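Local coordinates for protein glutamyl endopeptidase (Staphylococcus epidermidis, PDB 6PYM) that is a secreted S1B-family serine endopeptidase that cleaves preferentially after glutamate and probably acts on fibronectin and type 1 collagen, at residues 41-46 against 210-215; 84-89 against 96-101. The protein carries 1 engineered substitution. All blocks are in the same frame, centred on the assembly; numbering follows the deposited sequence.

Interaction 1: residues 41-46 against 210-215; sequences VGENEI and IPDINI
With its CG lodged between backbone N and carbonyl carbon (chi1 59°), D212 turns its carboxylate back onto the hairpin turn G42-E45, while I213, CG1 anti to its N (chi1 -163°), lays CD1 beside V41. The contact joins the type I turn between strands 34-42 and 45-48 of the trypsin-like barrel to the C-terminal tail after helix 200-209; V41 and G42 together face E45 as a classic beta bulge. E43 N donates to the syn lone pair of D212 OD2 at 2.9 Å, on a bent path (132° at the hydrogen), and OD1 of the same D212 lies 3.6 Å from G42 CA. Next to the carboxylate the packing is mainly apolar. I210 crosses V41 at about a right angle, its CD1 3.7 Å from V41 CG2, while I210 and the bent E45 side chain run past one another head to tail, CG1 near CG. I213 CD1 rests 3.7 Å from V41 CB, the two side chains running the same way. Two carboxylates approach here, yet water 2 donates to both E45 OE1 and D212 OD1, which may ease the repulsion; E45 OE1 also accepts N44 N from above the carboxylate plane, while OE2 pairs with R98 NE. I117 packs against both V41 and I213. Water 1 closes the other end, donating to V41 O at 2.7 Å and accepting from N214 N at 2.9 Å.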
loop_
_atom_site.group_PDB
_atom_site.type_symbol
_atom_site.label_atom_id
_atom_site.label_comp_id
_atom_site.label_asym_id
_atom_site.label_seq_id
_atom_site.Cartn_x
_atom_site.Cartn_y
_atom_site.Cartn_z
ATOM N N VAL A 41 6.328 4.554 -4.189
ATOM C CA VAL A 41 6.583 5.869 -3.596
ATOM C C VAL A 41 7.914 6.489 -4.008
ATOM O O VAL A 41 8.191 7.637 -3.648
ATOM C CB VAL A 41 6.467 5.858 -2.058
ATOM C CG1 VAL A 41 5.086 5.434 -1.609
ATOM C CG2 VAL A 41 7.529 4.962 -1.435
ATOM N N GLY A 42 8.748 5.754 -4.737
ATOM C CA GLY A 42 10.029 6.280 -5.169
ATOM C C GLY A 42 10.535 5.510 -6.368
ATOM O O GLY A 42 9.926 4.533 -6.813
ATOM N N GLU A 43 11.688 5.961 -6.872
ATOM C CA GLU A 43 12.249 5.419 -8.106
ATOM C C GLU A 43 12.315 3.896 -8.096
ATOM O O GLU A 43 12.043 3.248 -9.113
ATOM C CB GLU A 43 13.643 6.007 -8.327
ATOM C CG GLU A 43 14.289 5.548 -9.620
ATOM C CD GLU A 43 13.826 6.349 -10.820
ATOM O OE1 GLU A 43 12.877 7.151 -10.684
ATOM O OE2 GLU A 43 14.419 6.180 -11.905
ATOM N N ASN A 44 12.705 3.308 -6.963
ATOM C CA ASN A 44 12.846 1.859 -6.846
ATOM C C ASN A 44 12.116 1.301 -5.632
ATOM O O ASN A 44 12.492 0.236 -5.137
ATOM C CB ASN A 44 14.321 1.447 -6.773
ATOM C CG ASN A 44 15.100 1.863 -8.000
ATOM O OD1 ASN A 44 14.890 1.323 -9.085
ATOM N ND2 ASN A 44 16.003 2.830 -7.838
ATOM N N GLU A 45 11.099 1.992 -5.121
ATOM C CA GLU A 45 10.615 1.677 -3.783
ATOM C C GLU A 45 9.100 1.638 -3.702
ATOM O O GLU A 45 8.409 2.506 -4.251
ATOM C CB GLU A 45 11.105 2.704 -2.756
ATOM C CG GLU A 45 12.595 2.622 -2.444
ATOM C CD GLU A 45 13.479 3.364 -3.438
ATOM O OE1 GLU A 45 12.984 4.234 -4.185
ATOM O OE2 GLU A 45 14.695 3.070 -3.433
ATOM N N ILE A 46 8.605 0.652 -2.956
ATOM C CA ILE A 46 7.215 0.603 -2.527
ATOM C C ILE A 46 7.182 0.608 -1.005
ATOM O O ILE A 46 8.156 0.255 -0.334
ATOM C CB ILE A 46 6.431 -0.613 -3.078
ATOM C CG1 ILE A 46 6.894 -1.921 -2.431
ATOM C CG2 ILE A 46 6.548 -0.693 -4.594
ATOM C CD1 ILE A 46 5.912 -3.072 -2.617
ATOM N N ILE A 210 14.454 7.193 0.833
ATOM C CA ILE A 210 13.818 7.361 -0.467
ATOM C C ILE A 210 14.003 8.829 -0.824
ATOM O O ILE A 210 13.142 9.662 -0.507
ATOM C CB ILE A 210 12.330 6.982 -0.402
ATOM C CG1 ILE A 210 12.146 5.600 0.230
ATOM C CG2 ILE A 210 11.708 7.018 -1.789
ATOM C CD1 ILE A 210 10.700 5.210 0.445
ATOM N N PRO A 211 15.127 9.201 -1.436
ATOM C CA PRO A 211 15.458 10.631 -1.522
ATOM C C PRO A 211 14.455 11.430 -2.326
ATOM O O PRO A 211 14.278 12.624 -2.053
ATOM C CB PRO A 211 16.865 10.644 -2.136
ATOM C CG PRO A 211 17.036 9.290 -2.757
ATOM C CD PRO A 211 16.210 8.342 -1.938
ATOM N N ASP A 212 13.769 10.790 -3.273
ATOM C CA ASP A 212 12.772 11.430 -4.116
ATOM C C ASP A 212 11.358 11.364 -3.549
ATOM O O ASP A 212 10.410 11.682 -4.274
ATOM C CB ASP A 212 12.813 10.856 -5.544
ATOM C CG ASP A 212 12.560 9.344 -5.597
ATOM O OD1 ASP A 212 12.685 8.663 -4.561
ATOM O OD2 ASP A 212 12.252 8.820 -6.692
ATOM N N ILE A 213 11.192 10.986 -2.277
ATOM C CA ILE A 213 9.855 10.923 -1.691
ATOM C C ILE A 213 9.153 12.268 -1.847
ATOM O O ILE A 213 9.742 13.331 -1.620
ATOM C CB ILE A 213 9.925 10.459 -0.224
ATOM C CG1 ILE A 213 8.550 9.990 0.249
ATOM C CG2 ILE A 213 10.474 11.552 0.694
ATOM C CD1 ILE A 213 8.201 8.584 -0.203
ATOM N N ASN A 214 7.896 12.230 -2.260
ATOM C CA ASN A 214 7.121 13.433 -2.536
ATOM C C ASN A 214 6.095 13.592 -1.421
ATOM O O ASN A 214 5.054 12.931 -1.432
ATOM C CB ASN A 214 6.450 13.311 -3.900
ATOM C CG ASN A 214 5.647 14.538 -4.269
ATOM O OD1 ASN A 214 5.796 15.598 -3.666
ATOM N ND2 ASN A 214 4.792 14.398 -5.274
ATOM N N ILE A 215 6.393 14.458 -0.458
ATOM C CA ILE A 215 5.524 14.722 0.682
ATOM C C ILE A 215 4.910 16.106 0.496
ATOM O O ILE A 215 5.636 17.097 0.334
ATOM C CB ILE A 215 6.304 14.626 2.001
ATOM C CG1 ILE A 215 6.910 13.225 2.155
ATOM C CG2 ILE A 215 5.414 14.980 3.181
ATOM C CD1 ILE A 215 7.884 13.084 3.306
HETATM O O HOH W 1 6.658 9.841 -3.408
HETATM O O HOH W 2 14.382 6.575 -4.443
#

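Interaction 2: residues 84-89 against 96-101; sequences EIIPYP and ILRVSP
The antiparallel beta hairpin of strands 80-87 and 95-99, part of the six-stranded N-terminal barrel of this chymotrypsin-like fold, pairs E84 with R98 and I86 with I96 as hydrogen-bonded pairs, with I85 and L97 the non-hydrogen-bonded pair between them. The straightest link runs from I86 N to I96 O, 2.8 Å and 173° at the hydrogen, in the carbonyl plane. R98 N gives E84 O a bond of 2.9 Å. On the face carrying E84, I86, I96 and R98, the extended E84 chain lies alongside R98, and OE1 reaches the guanidinium edge at NH1 (3.0 Å); this salt-bridge bond is weak, bent to 125° at the hydrogen, with the carboxylate and guanidinium planes steeply turned against each other. The guanidinium's stronger partner is E45, whose OE2 pairs with NE. A bend at chi3 (-71°) brings the R98 guanidinium over I86, whose CD1 sits under one face, 3.6 Å from NH1. I86 CB and I96 CB meet at 4.0 Å. On the opposite face, L97 CD1 touches I85 CG1 at 3.7 Å. The connecting loop carries D93, predicted to be in the charge relay. Strand 45-48 flanks 95-99 on its other edge, and helix 200-209 packs on I86 and I96 through N209, with F205 also against I96.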
loop_
_atom_site.group_PDB
_atom_site.type_symbol
_atom_site.label_atom_id
_atom_site.label_comp_id
_atom_site.label_asym_id
_atom_site.label_seq_id
_atom_site.Cartn_x
_atom_site.Cartn_y
_atom_site.Cartn_z
ATOM N N GLU A 84 15.725 -5.415 -1.715
ATOM C CA GLU A 84 16.143 -5.167 -0.345
ATOM C C GLU A 84 14.930 -4.777 0.488
ATOM O O GLU A 84 14.122 -3.944 0.065
ATOM C CB GLU A 84 17.190 -4.046 -0.294
ATOM C CG GLU A 84 17.759 -3.793 1.093
ATOM C CD GLU A 84 18.799 -2.686 1.107
ATOM O OE1 GLU A 84 18.829 -1.879 0.152
ATOM O OE2 GLU A 84 19.584 -2.628 2.076
ATOM N N ILE A 85 14.824 -5.363 1.678
ATOM C CA ILE A 85 13.764 -5.046 2.627
ATOM C C ILE A 85 14.324 -4.092 3.668
ATOM O O ILE A 85 15.351 -4.382 4.297
ATOM C CB ILE A 85 13.231 -6.321 3.295
ATOM C CG1 ILE A 85 12.535 -7.207 2.259
ATOM C CG2 ILE A 85 12.315 -5.964 4.461
ATOM C CD1 ILE A 85 12.337 -8.625 2.727
ATOM N N ILE A 86 13.660 -2.954 3.851
ATOM C CA ILE A 86 14.057 -1.953 4.836
ATOM C C ILE A 86 12.914 -1.778 5.830
ATOM O O ILE A 86 11.998 -0.981 5.582
ATOM C CB ILE A 86 14.401 -0.615 4.163
ATOM C CG1 ILE A 86 15.396 -0.807 3.016
ATOM C CG2 ILE A 86 14.965 0.349 5.183
ATOM C CD1 ILE A 86 15.523 0.406 2.119
ATOM N N PRO A 87 12.907 -2.501 6.945
ATOM C CA PRO A 87 11.807 -2.344 7.906
ATOM C C PRO A 87 11.881 -0.997 8.609
ATOM O O PRO A 87 12.966 -0.489 8.897
ATOM C CB PRO A 87 12.036 -3.490 8.898
ATOM C CG PRO A 87 13.509 -3.773 8.809
ATOM C CD PRO A 87 13.886 -3.519 7.373
ATOM N N TYR A 88 10.720 -0.416 8.888
ATOM C CA TYR A 88 10.676 0.763 9.738
ATOM C C TYR A 88 11.203 0.387 11.119
ATOM O O TYR A 88 10.781 -0.629 11.681
ATOM C CB TYR A 88 9.227 1.227 9.846
ATOM C CG TYR A 88 8.998 2.414 10.740
ATOM C CD1 TYR A 88 9.672 3.610 10.526
ATOM C CD2 TYR A 88 8.088 2.349 11.788
ATOM C CE1 TYR A 88 9.452 4.711 11.335
ATOM C CE2 TYR A 88 7.855 3.445 12.601
ATOM C CZ TYR A 88 8.551 4.622 12.373
ATOM O OH TYR A 88 8.334 5.728 13.174
ATOM N N PRO A 89 12.127 1.162 11.698
ATOM C CA PRO A 89 12.672 0.767 13.007
ATOM C C PRO A 89 11.651 0.819 14.129
ATOM O O PRO A 89 11.810 0.106 15.128
ATOM C CB PRO A 89 13.822 1.760 13.235
ATOM C CG PRO A 89 14.208 2.211 11.865
ATOM C CD PRO A 89 12.918 2.240 11.079
ATOM N N ILE A 96 9.754 -0.573 3.777
ATOM C CA ILE A 96 10.072 -0.238 2.396
ATOM C C ILE A 96 10.571 -1.506 1.734
ATOM O O ILE A 96 11.394 -2.233 2.309
ATOM C CB ILE A 96 11.157 0.850 2.328
ATOM C CG1 ILE A 96 10.695 2.140 3.013
ATOM C CG2 ILE A 96 11.577 1.092 0.877
ATOM C CD1 ILE A 96 11.820 3.151 3.244
ATOM N N LEU A 97 10.084 -1.786 0.536
ATOM C CA LEU A 97 10.674 -2.820 -0.305
ATOM C C LEU A 97 11.288 -2.120 -1.505
ATOM O O LEU A 97 10.578 -1.491 -2.298
ATOM C CB LEU A 97 9.653 -3.862 -0.756
ATOM C CG LEU A 97 10.227 -4.951 -1.673
ATOM C CD1 LEU A 97 11.252 -5.822 -0.952
ATOM C CD2 LEU A 97 9.119 -5.802 -2.240
ATOM N N ARG A 98 12.610 -2.190 -1.610
ATOM C CA ARG A 98 13.296 -1.736 -2.805
ATOM C C ARG A 98 13.265 -2.868 -3.816
ATOM O O ARG A 98 13.527 -4.022 -3.461
ATOM C CB ARG A 98 14.737 -1.375 -2.453
ATOM C CG ARG A 98 15.555 -0.785 -3.580
ATOM C CD ARG A 98 16.785 -0.085 -3.015
ATOM N NE ARG A 98 16.410 1.142 -2.318
ATOM C CZ ARG A 98 16.950 1.557 -1.177
ATOM N NH1 ARG A 98 17.894 0.844 -0.581
ATOM N NH2 ARG A 98 16.533 2.691 -0.629
ATOM N N VAL A 99 12.922 -2.548 -5.060
ATOM C CA VAL A 99 12.828 -3.535 -6.125
ATOM C C VAL A 99 13.880 -3.247 -7.185
ATOM O O VAL A 99 14.309 -2.104 -7.384
ATOM C CB VAL A 99 11.418 -3.597 -6.756
ATOM C CG1 VAL A 99 10.403 -4.094 -5.735
ATOM C CG2 VAL A 99 11.004 -2.239 -7.309
ATOM N N SER A 100 14.278 -4.306 -7.885
ATOM C CA SER A 100 15.196 -4.177 -9.002
ATOM C C SER A 100 14.478 -3.580 -10.208
ATOM O O SER A 100 13.248 -3.630 -10.298
ATOM C CB SER A 100 15.734 -5.555 -9.380
ATOM O OG SER A 100 16.505 -6.112 -8.331
ATOM N N PRO A 101 15.225 -3.012 -11.159
ATOM C CA PRO A 101 14.617 -2.647 -12.442
ATOM C C PRO A 101 14.087 -3.892 -13.138
ATOM O O PRO A 101 14.456 -5.021 -12.809
ATOM C CB PRO A 101 15.785 -2.040 -13.237
ATOM C CG PRO A 101 16.834 -1.717 -12.225
ATOM C CD PRO A 101 16.667 -2.705 -11.115
#

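How the interactions relate
Strands 45-48 and 95-99 are neighbours in the barrel, so both interactions bear on the same sheet, their centres 11 Å apart and both partly buried. Interaction 2 builds the sheet itself with regular backbone pairing between strands close in sequence; interaction 1 ties the turn between strands 34-42 and 45-48 to the distant C-terminal tail through a side-chain carboxylate, apolar packing and two bridging waters. They meet directly: E45 OE2 takes R98 NE at 2.8 Å, so R98 lies between two acids, E45 the stronger partner and E84 the weaker, and I210 CD1 packs on I96 CD1. N44 O and V99 N, also 2.8 Å apart, probably form a hydrogen bond that continues the strand pairing from the turn.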